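Local coordinates for C2 domain protein (Ramazzottius varieornatus, PDB 7DF2) that binds calcium ions as a C2 domain protein found specifically in tardigrades, although its biological role can so far only be inferred, at residues A[169-174]-A[181-186]; A[40-45]-A[115-120]. One frame throughout, in Å; residues are numbered along the deposited sequence. Where two conformers were deposited one is given.

Contact 1 (A[169-174]-A[181-186])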
ATOM      1  N   GLU A 169       2.799  11.490   7.226  0.68 28.95           N
ATOM      2  CA  GLU A 169       3.463  10.229   6.943  0.68 27.91           C
ATOM      3  C   GLU A 169       3.095   9.225   8.026  0.68 33.23           C
ATOM      4  O   GLU A 169       3.047   9.553   9.217  0.68 35.36           O
ATOM      5  CB  GLU A 169       4.982  10.422   6.844  0.68 28.33           C
ATOM      6  CG  GLU A 169       5.408  11.240   5.612  0.68 31.18           C
ATOM      7  CD  GLU A 169       6.903  11.175   5.333  0.68 29.76           C
ATOM      8  OE1 GLU A 169       7.606  10.447   6.051  0.68 34.03           O
ATOM      9  OE2 GLU A 169       7.372  11.855   4.391  0.68 43.23           O
ATOM     10  N   ILE A 170       2.761   8.014   7.598  1.00 23.45           N
ATOM     11  CA  ILE A 170       2.390   6.917   8.494  1.00 26.09           C
ATOM     12  C   ILE A 170       3.470   5.849   8.422  1.00 28.02           C
ATOM     13  O   ILE A 170       3.801   5.366   7.333  1.00 25.16           O
ATOM     14  CB  ILE A 170       1.026   6.319   8.110  1.00 29.90           C
ATOM     15  CG1 ILE A 170      -0.061   7.404   8.104  1.00 28.14           C
ATOM     16  CG2 ILE A 170       0.683   5.112   9.003  1.00 28.19           C
ATOM     17  CD1 ILE A 170      -1.292   7.030   7.304  1.00 31.40           C
ATOM     18  N   ALA A 171       3.996   5.452   9.584  1.00 24.05           N
ATOM     19  CA  ALA A 171       5.062   4.451   9.660  1.00 27.57           C
ATOM     20  C   ALA A 171       4.405   3.089   9.787  1.00 25.33           C
ATOM     21  O   ALA A 171       4.053   2.651  10.887  1.00 28.49           O
ATOM     22  CB  ALA A 171       5.992   4.731  10.836  1.00 29.54           C
ATOM     23  N   CYS A 172       4.252   2.404   8.661  1.00 21.82           N
ATOM     24  CA  CYS A 172       3.473   1.179   8.591  1.00 21.96           C
ATOM     25  C   CYS A 172       4.382  -0.020   8.821  1.00 23.67           C
ATOM     26  O   CYS A 172       5.270  -0.286   8.005  1.00 20.47           O
ATOM     27  CB  CYS A 172       2.801   1.061   7.229  1.00 25.12           C
ATOM     28  SG  CYS A 172       1.558  -0.182   7.240  1.00 28.57           S
ATOM     29  N   ALA A 173       4.140  -0.755   9.902  1.00 23.71           N
ATOM     30  CA  ALA A 173       5.040  -1.831  10.297  1.00 21.52           C
ATOM     31  C   ALA A 173       4.858  -3.083   9.449  1.00 18.13           C
ATOM     32  O   ALA A 173       3.736  -3.453   9.086  1.00 23.17           O
ATOM     33  CB  ALA A 173       4.820  -2.192  11.772  1.00 23.86           C
ATOM     34  N   GLY A 174       5.972  -3.784   9.197  1.00 18.47           N
ATOM     35  CA  GLY A 174       5.886  -5.069   8.528  1.00 20.15           C
ATOM     36  C   GLY A 174       5.144  -6.095   9.360  1.00 20.68           C
ATOM     37  O   GLY A 174       5.193  -6.083  10.595  1.00 23.41           O
ATOM     38  N   LYS A 181       9.632  -0.816   8.120  0.70 23.19           N
ATOM     39  CA  LYS A 181       8.530   0.122   7.957  0.70 19.64           C
ATOM     40  C   LYS A 181       8.444   0.593   6.517  0.70 19.19           C
ATOM     41  O   LYS A 181       9.466   0.872   5.888  0.70 20.06           O
ATOM     42  CB  LYS A 181       8.690   1.353   8.856  0.70 25.10           C
ATOM     43  CG  LYS A 181       9.049   1.027  10.300  0.70 26.22           C
ATOM     44  CD  LYS A 181       7.850   0.634  11.128  0.70 26.46           C
ATOM     45  CE  LYS A 181       8.226   0.720  12.611  0.70 31.92           C
ATOM     46  NZ  LYS A 181       7.498  -0.251  13.471  0.70 23.33           N
ATOM     47  N   VAL A 182       7.222   0.678   5.998  1.00 18.84           N
ATOM     48  CA  VAL A 182       6.936   1.445   4.795  1.00 18.21           C
ATOM     49  C   VAL A 182       6.221   2.708   5.250  1.00 20.72           C
ATOM     50  O   VAL A 182       5.328   2.654   6.102  1.00 22.38           O
ATOM     51  CB  VAL A 182       6.109   0.666   3.754  1.00 19.05           C
ATOM     52  CG1 VAL A 182       4.712   0.361   4.243  1.00 21.40           C
ATOM     53  CG2 VAL A 182       6.032   1.487   2.454  1.00 19.26           C
ATOM     54  N   TYR A 183       6.656   3.847   4.737  1.00 17.74           N
ATOM     55  CA  TYR A 183       6.076   5.119   5.125  1.00 16.53           C
ATOM     56  C   TYR A 183       5.055   5.507   4.075  1.00 17.30           C
ATOM     57  O   TYR A 183       5.378   5.544   2.881  1.00 18.65           O
ATOM     58  CB  TYR A 183       7.149   6.187   5.282  1.00 17.36           C
ATOM     59  CG  TYR A 183       8.039   5.872   6.464  1.00 21.15           C
ATOM     60  CD1 TYR A 183       9.067   4.955   6.343  1.00 22.32           C
ATOM     61  CD2 TYR A 183       7.805   6.447   7.707  1.00 28.16           C
ATOM     62  CE1 TYR A 183       9.873   4.619   7.445  1.00 27.65           C
ATOM     63  CE2 TYR A 183       8.607   6.134   8.806  1.00 29.52           C
ATOM     64  CZ  TYR A 183       9.638   5.219   8.660  1.00 35.61           C
ATOM     65  OH  TYR A 183      10.445   4.894   9.731  1.00 33.62           O
ATOM     66  N   LEU A 184       3.828   5.765   4.522  1.00 17.94           N
ATOM     67  CA  LEU A 184       2.688   5.971   3.635  1.00 20.38           C
ATOM     68  C   LEU A 184       2.007   7.296   3.935  1.00 23.13           C
ATOM     69  O   LEU A 184       2.049   7.794   5.063  1.00 23.03           O
ATOM     70  CB  LEU A 184       1.651   4.853   3.795  1.00 20.26           C
ATOM     71  CG  LEU A 184       2.146   3.435   3.552  1.00 20.70           C
ATOM     72  CD1 LEU A 184       1.043   2.435   3.871  1.00 22.16           C
ATOM     73  CD2 LEU A 184       2.600   3.310   2.097  1.00 17.44           C
ATOM     74  N   ARG A 185       1.361   7.853   2.912  1.00 17.88           N
ATOM     75  CA  ARG A 185       0.414   8.951   3.091  1.00 19.10           C
ATOM     76  C   ARG A 185      -0.812   8.652   2.251  1.00 21.18           C
ATOM     77  O   ARG A 185      -0.721   7.974   1.225  1.00 20.11           O
ATOM     78  CB  ARG A 185       0.975  10.303   2.633  1.00 23.22           C
ATOM     79  CG  ARG A 185       2.247  10.747   3.291  1.00 25.51           C
ATOM     80  CD  ARG A 185       2.540  12.190   2.902  1.00 25.17           C
ATOM     81  NE  ARG A 185       2.625  12.399   1.455  1.00 24.63           N
ATOM     82  CZ  ARG A 185       2.588  13.600   0.880  1.00 27.94           C
ATOM     83  NH1 ARG A 185       2.445  14.690   1.636  1.00 28.06           N
ATOM     84  NH2 ARG A 185       2.686  13.717  -0.442  1.00 30.77           N
ATOM     85  N   TYR A 186      -1.956   9.205   2.645  1.00 22.11           N
ATOM     86  CA  TYR A 186      -3.131   9.050   1.807  1.00 18.24           C
ATOM     87  C   TYR A 186      -3.909  10.350   1.764  1.00 21.41           C
ATOM     88  O   TYR A 186      -3.767  11.220   2.628  1.00 22.72           O
ATOM     89  CB  TYR A 186      -4.049   7.919   2.292  1.00 19.49           C
ATOM     90  CG  TYR A 186      -4.759   8.223   3.588  1.00 20.57           C
ATOM     91  CD1 TYR A 186      -4.163   7.941   4.809  1.00 21.59           C
ATOM     92  CD2 TYR A 186      -6.041   8.776   3.592  1.00 24.90           C
ATOM     93  CE1 TYR A 186      -4.816   8.218   6.012  1.00 25.98           C
ATOM     94  CE2 TYR A 186      -6.698   9.056   4.782  1.00 26.56           C
ATOM     95  CZ  TYR A 186      -6.082   8.771   5.985  1.00 32.48           C
ATOM     96  OH  TYR A 186      -6.737   9.045   7.163  1.00 33.95           O
TER
HETATM   97  O   HOH W   1       4.975   1.818  13.118  1.00 35.89           O

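Contact 2 (A[40-45]-A[115-120])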
ATOM      1  N   PHE A  40     -19.336   8.635  -3.635  1.00 30.59           N
ATOM      2  CA  PHE A  40     -18.394   8.429  -4.723  1.00 27.26           C
ATOM      3  C   PHE A  40     -17.141   9.208  -4.364  1.00 26.89           C
ATOM      4  O   PHE A  40     -17.194  10.429  -4.193  1.00 24.35           O
ATOM      5  CB  PHE A  40     -19.006   8.889  -6.049  1.00 31.09           C
ATOM      6  CG  PHE A  40     -20.374   8.315  -6.296  1.00 27.32           C
ATOM      7  CD1 PHE A  40     -21.504   8.921  -5.753  1.00 29.42           C
ATOM      8  CD2 PHE A  40     -20.523   7.150  -7.032  1.00 24.38           C
ATOM      9  CE1 PHE A  40     -22.760   8.379  -5.953  1.00 31.93           C
ATOM     10  CE2 PHE A  40     -21.778   6.604  -7.247  1.00 32.01           C
ATOM     11  CZ  PHE A  40     -22.897   7.222  -6.705  1.00 33.64           C
ATOM     12  N   PHE A  41     -16.033   8.504  -4.163  1.00 24.72           N
ATOM     13  CA  PHE A  41     -14.837   9.205  -3.734  1.00 23.04           C
ATOM     14  C   PHE A  41     -13.604   8.474  -4.249  1.00 22.72           C
ATOM     15  O   PHE A  41     -13.669   7.323  -4.691  1.00 22.52           O
ATOM     16  CB  PHE A  41     -14.790   9.379  -2.202  1.00 24.92           C
ATOM     17  CG  PHE A  41     -15.023   8.108  -1.418  1.00 29.61           C
ATOM     18  CD1 PHE A  41     -16.312   7.650  -1.171  1.00 31.96           C
ATOM     19  CD2 PHE A  41     -13.951   7.386  -0.909  1.00 29.06           C
ATOM     20  CE1 PHE A  41     -16.535   6.490  -0.435  1.00 30.11           C
ATOM     21  CE2 PHE A  41     -14.163   6.226  -0.174  1.00 29.32           C
ATOM     22  CZ  PHE A  41     -15.454   5.773   0.063  1.00 32.45           C
ATOM     23  N   ARG A  42     -12.487   9.185  -4.224  1.00 24.51           N
ATOM     24  CA  ARG A  42     -11.219   8.712  -4.752  1.00 24.62           C
ATOM     25  C   ARG A  42     -10.234   8.662  -3.600  1.00 22.07           C
ATOM     26  O   ARG A  42     -10.250   9.538  -2.734  1.00 22.01           O
ATOM     27  CB  ARG A  42     -10.711   9.648  -5.855  1.00 25.19           C
ATOM     28  CG  ARG A  42      -9.343   9.283  -6.445  1.00 19.40           C
ATOM     29  CD  ARG A  42      -9.214   9.955  -7.820  1.00 23.89           C
ATOM     30  NE  ARG A  42     -10.184   9.396  -8.758  1.00 24.67           N
ATOM     31  CZ  ARG A  42     -10.604  10.007  -9.858  1.00 29.02           C
ATOM     32  NH1 ARG A  42     -11.486   9.410 -10.652  1.00 24.73           N
ATOM     33  NH2 ARG A  42     -10.135  11.211 -10.165  1.00 27.56           N
ATOM     34  N   ILE A  43      -9.417   7.612  -3.564  1.00 21.70           N
ATOM     35  CA  ILE A  43      -8.370   7.448  -2.563  1.00 21.30           C
ATOM     36  C   ILE A  43      -7.032   7.465  -3.278  1.00 18.40           C
ATOM     37  O   ILE A  43      -6.835   6.713  -4.236  1.00 20.89           O
ATOM     38  CB  ILE A  43      -8.527   6.132  -1.778  1.00 21.05           C
ATOM     39  CG1 ILE A  43      -9.905   6.060  -1.123  1.00 24.58           C
ATOM     40  CG2 ILE A  43      -7.410   5.981  -0.730  1.00 24.07           C
ATOM     41  CD1 ILE A  43     -10.849   5.164  -1.860  1.00 24.76           C
ATOM     42  N   GLU A  44      -6.115   8.307  -2.805  1.00 20.59           N
ATOM     43  CA  GLU A  44      -4.741   8.332  -3.293  1.00 19.95           C
ATOM     44  C   GLU A  44      -3.836   7.771  -2.214  1.00 21.05           C
ATOM     45  O   GLU A  44      -3.977   8.118  -1.035  1.00 20.82           O
ATOM     46  CB  GLU A  44      -4.306   9.752  -3.671  1.00 23.81           C
ATOM     47  CG  GLU A  44      -5.185  10.373  -4.748  1.00 23.76           C
ATOM     48  CD  GLU A  44      -4.707  11.754  -5.158  1.00 28.95           C
ATOM     49  OE1 GLU A  44      -3.713  12.254  -4.575  1.00 27.32           O
ATOM     50  OE2 GLU A  44      -5.333  12.347  -6.053  1.00 32.72           O
ATOM     51  N   MET A  45      -2.930   6.883  -2.616  1.00 21.13           N
ATOM     52  CA  MET A  45      -1.980   6.247  -1.714  1.00 18.08           C
ATOM     53  C   MET A  45      -0.577   6.584  -2.186  1.00 20.84           C
ATOM     54  O   MET A  45      -0.185   6.218  -3.300  1.00 18.56           O
ATOM     55  CB  MET A  45      -2.198   4.737  -1.683  1.00 17.73           C
ATOM     56  CG  MET A  45      -1.102   3.934  -0.986  1.00 18.13           C
ATOM     57  SD  MET A  45      -1.528   2.178  -1.129  1.00 21.40           S
ATOM     58  CE  MET A  45      -0.041   1.426  -0.451  1.00 24.33           C
ATOM     59  N   SER A 115      -4.000   5.353  -7.213  1.00 19.43           N
ATOM     60  CA  SER A 115      -5.315   5.747  -6.726  1.00 19.46           C
ATOM     61  C   SER A 115      -6.381   4.743  -7.148  1.00 21.91           C
ATOM     62  O   SER A 115      -6.205   3.950  -8.080  1.00 21.94           O
ATOM     63  CB  SER A 115      -5.715   7.160  -7.185  1.00 21.02           C
ATOM     64  OG  SER A 115      -5.895   7.201  -8.584  1.00 22.85           O
ATOM     65  N   ARG A 116      -7.496   4.790  -6.421  1.00 19.90           N
ATOM     66  CA  ARG A 116      -8.623   3.904  -6.653  1.00 21.84           C
ATOM     67  C   ARG A 116      -9.880   4.589  -6.154  1.00 20.71           C
ATOM     68  O   ARG A 116      -9.841   5.348  -5.182  1.00 22.26           O
ATOM     69  CB  ARG A 116      -8.435   2.559  -5.938  1.00 21.28           C
ATOM     70  CG  ARG A 116      -9.534   1.545  -6.262  1.00 23.68           C
ATOM     71  CD  ARG A 116      -9.326   0.225  -5.521  1.00 22.84           C
ATOM     72  NE  ARG A 116     -10.364  -0.735  -5.887  1.00 26.87           N
ATOM     73  CZ  ARG A 116     -10.466  -1.962  -5.381  1.00 31.93           C
ATOM     74  NH1 ARG A 116      -9.582  -2.393  -4.485  1.00 24.58           N
ATOM     75  NH2 ARG A 116     -11.454  -2.760  -5.768  1.00 30.25           N
ATOM     76  N   ASP A 117     -11.001   4.304  -6.816  1.00 21.63           N
ATOM     77  CA  ASP A 117     -12.266   4.946  -6.497  1.00 21.89           C
ATOM     78  C   ASP A 117     -13.230   3.977  -5.832  1.00 21.00           C
ATOM     79  O   ASP A 117     -13.193   2.764  -6.071  1.00 24.58           O
ATOM     80  CB  ASP A 117     -12.947   5.502  -7.750  1.00 21.87           C
ATOM     81  CG  ASP A 117     -12.084   6.479  -8.506  1.00 28.17           C
ATOM     82  OD1 ASP A 117     -11.104   6.982  -7.928  1.00 24.31           O
ATOM     83  OD2 ASP A 117     -12.401   6.751  -9.677  1.00 24.67           O
ATOM     84  N   VAL A 118     -14.125   4.544  -5.027  1.00 19.58           N
ATOM     85  CA  VAL A 118     -15.258   3.828  -4.454  1.00 22.93           C
ATOM     86  C   VAL A 118     -16.502   4.448  -5.072  1.00 29.05           C
ATOM     87  O   VAL A 118     -16.695   5.665  -4.991  1.00 29.42           O
ATOM     88  CB  VAL A 118     -15.291   3.935  -2.925  1.00 25.58           C
ATOM     89  CG1 VAL A 118     -16.610   3.395  -2.385  1.00 28.38           C
ATOM     90  CG2 VAL A 118     -14.106   3.182  -2.310  1.00 23.74           C
ATOM     91  N   CYS A 119     -17.343   3.626  -5.688  1.00 27.34           N
ATOM     92  CA  CYS A 119     -18.423   4.151  -6.524  1.00 27.33           C
ATOM     93  C   CYS A 119     -19.791   3.691  -6.009  1.00 26.88           C
ATOM     94  O   CYS A 119     -20.418   2.795  -6.575  1.00 34.07           O
ATOM     95  CB  CYS A 119     -18.173   3.735  -7.949  1.00 28.91           C
ATOM     96  SG  CYS A 119     -16.566   4.354  -8.586  1.00 39.11           S
ATOM     97  N   GLY A 120     -20.263   4.337  -4.947  1.00 28.96           N
ATOM     98  CA  GLY A 120     -21.603   4.135  -4.449  1.00 31.47           C
ATOM     99  C   GLY A 120     -21.710   3.089  -3.367  1.00 35.17           C
ATOM    100  O   GLY A 120     -22.730   3.033  -2.674  1.00 32.91           O
TER

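Contact 1 (A[169-174]-A[181-186])
Antiparallel strands 170-173 and 181-186 pair through four backbone hydrogen bonds, two between Ile-170 and Leu-184 and two between Cys-172 and Val-182, with the segment axes 144° apart in direction. The pairing makes a beta hairpin whose two faces differ in character. On one, the Tyr-183 ring leans across the strand and sets CE2 3.6 Å from Ala-171 CB, an approach oblique to the ring. Farther along this face the bent chain of Lys-181 brings NZ to 3.7 Å from Ala-173 CB; the ammonium is hydrogen-bonded to Ala-178 O and weakly to a water that donates to Ala-171 O. Replacing Tyr-183 with an alanine would probably uncover the methyl of Ala-171 and deprive Arg-49 of its cation-pi partner. Glu-169, which touches the bound glucose, has its salt bridge with Arg-49 too, while its CG lies 4.0 Å from Arg-185 CG. On the other face, Cys-172 CB rests 3.6 Å from Val-182 CG1; with SG anti to the backbone N (chi1 -166°), its side chain touches Cys-148, the residue with which it can form a disulfide. Ile-170 CD1 meets the edge of the Tyr-186 ring, 3.9 Å from CD1 of the tyrosine. This apolar side faces strands 139-150 and 121-136 of the opposing sheet, and strand 41-51 continues the hairpin's own sheet beyond 181-186.

Contact 2 (A[40-45]-A[115-120])
Phe-41 lays one face of its ring against the side chain of Val-118, whose CB stands 3.8 Å from the ring centroid in a CH-pi contact offset toward the rim. The two side chains run side by side, and both valine methyls reach the far end of the ring, CG1 near CE1 and CG2 near CE2. Phe-41 is brought there by a first torsion that places CG between its backbone N and carbonyl carbon (chi1 51°). Ile-43 extends the apolar patch, its CD1 lying 3.8 Å from Val-118 CG2.

Behind these side chains, strands 41-45 and 115-119 run antiparallel, with paired backbone hydrogen bonds at Phe-41 with Val-118 and Ile-43 with Arg-116. They are neighbours in the four-stranded sheet of the C2 beta-sandwich, and the face bearing Phe-41, Ile-43 and Val-118 packs on the second sheet, where Phe-41 touches Val-123 and Ile-43 touches Ile-126; Arg-116, on this face too, sends its guanidinium to Glu-79 and Asn-201.

The reverse face carries a side-on salt bridge. Arg-42 gives NE to Asp-117 OD1 at 2.7 Å and NH1 to Asp-117 OD2 at 3.0 Å, both bonds nearly straight and lying in the guanidinium plane. Each carboxylate oxygen is met on its syn side, the two planar groups being turned 24° apart, and the double grip limits rotation of either group. Arg-197 forms a second salt bridge with Asp-117 OD2 and also bonds Ser-115 OG; the shared carboxylate probably helps to offset the positive charge of the two arginines.

At the end of the pairing, the Phe-40 ring lies over Gly-120, with the glycine CA 4.2 Å from the ring centroid. Beside it, Cys-119 is joined by a disulfide to Cys-196, tying this part of the chain to the C-terminal segment.

How the contacts relate
Contact 2 pairs segments 70 residues apart in the sequence and closes before contact 1, a local hairpin, begins. Both belong to the four-stranded sheet, in the order 107-119, 41-51, 181-190 and 170-173: contact 2 joins the first two strands and contact 1 the last two. Their centres are about 19 Å apart, yet they meet across the middle pair of strands, where Tyr-186 CB lies 3.3 Å from Glu-44 O and Leu-184 CD2 packs 4.1 Å from Met-45 CE. One sheet of the sandwich is thus assembled from sequence-distant parts, with the calcium sites lying away from both contacts and the glycan beside contact 1.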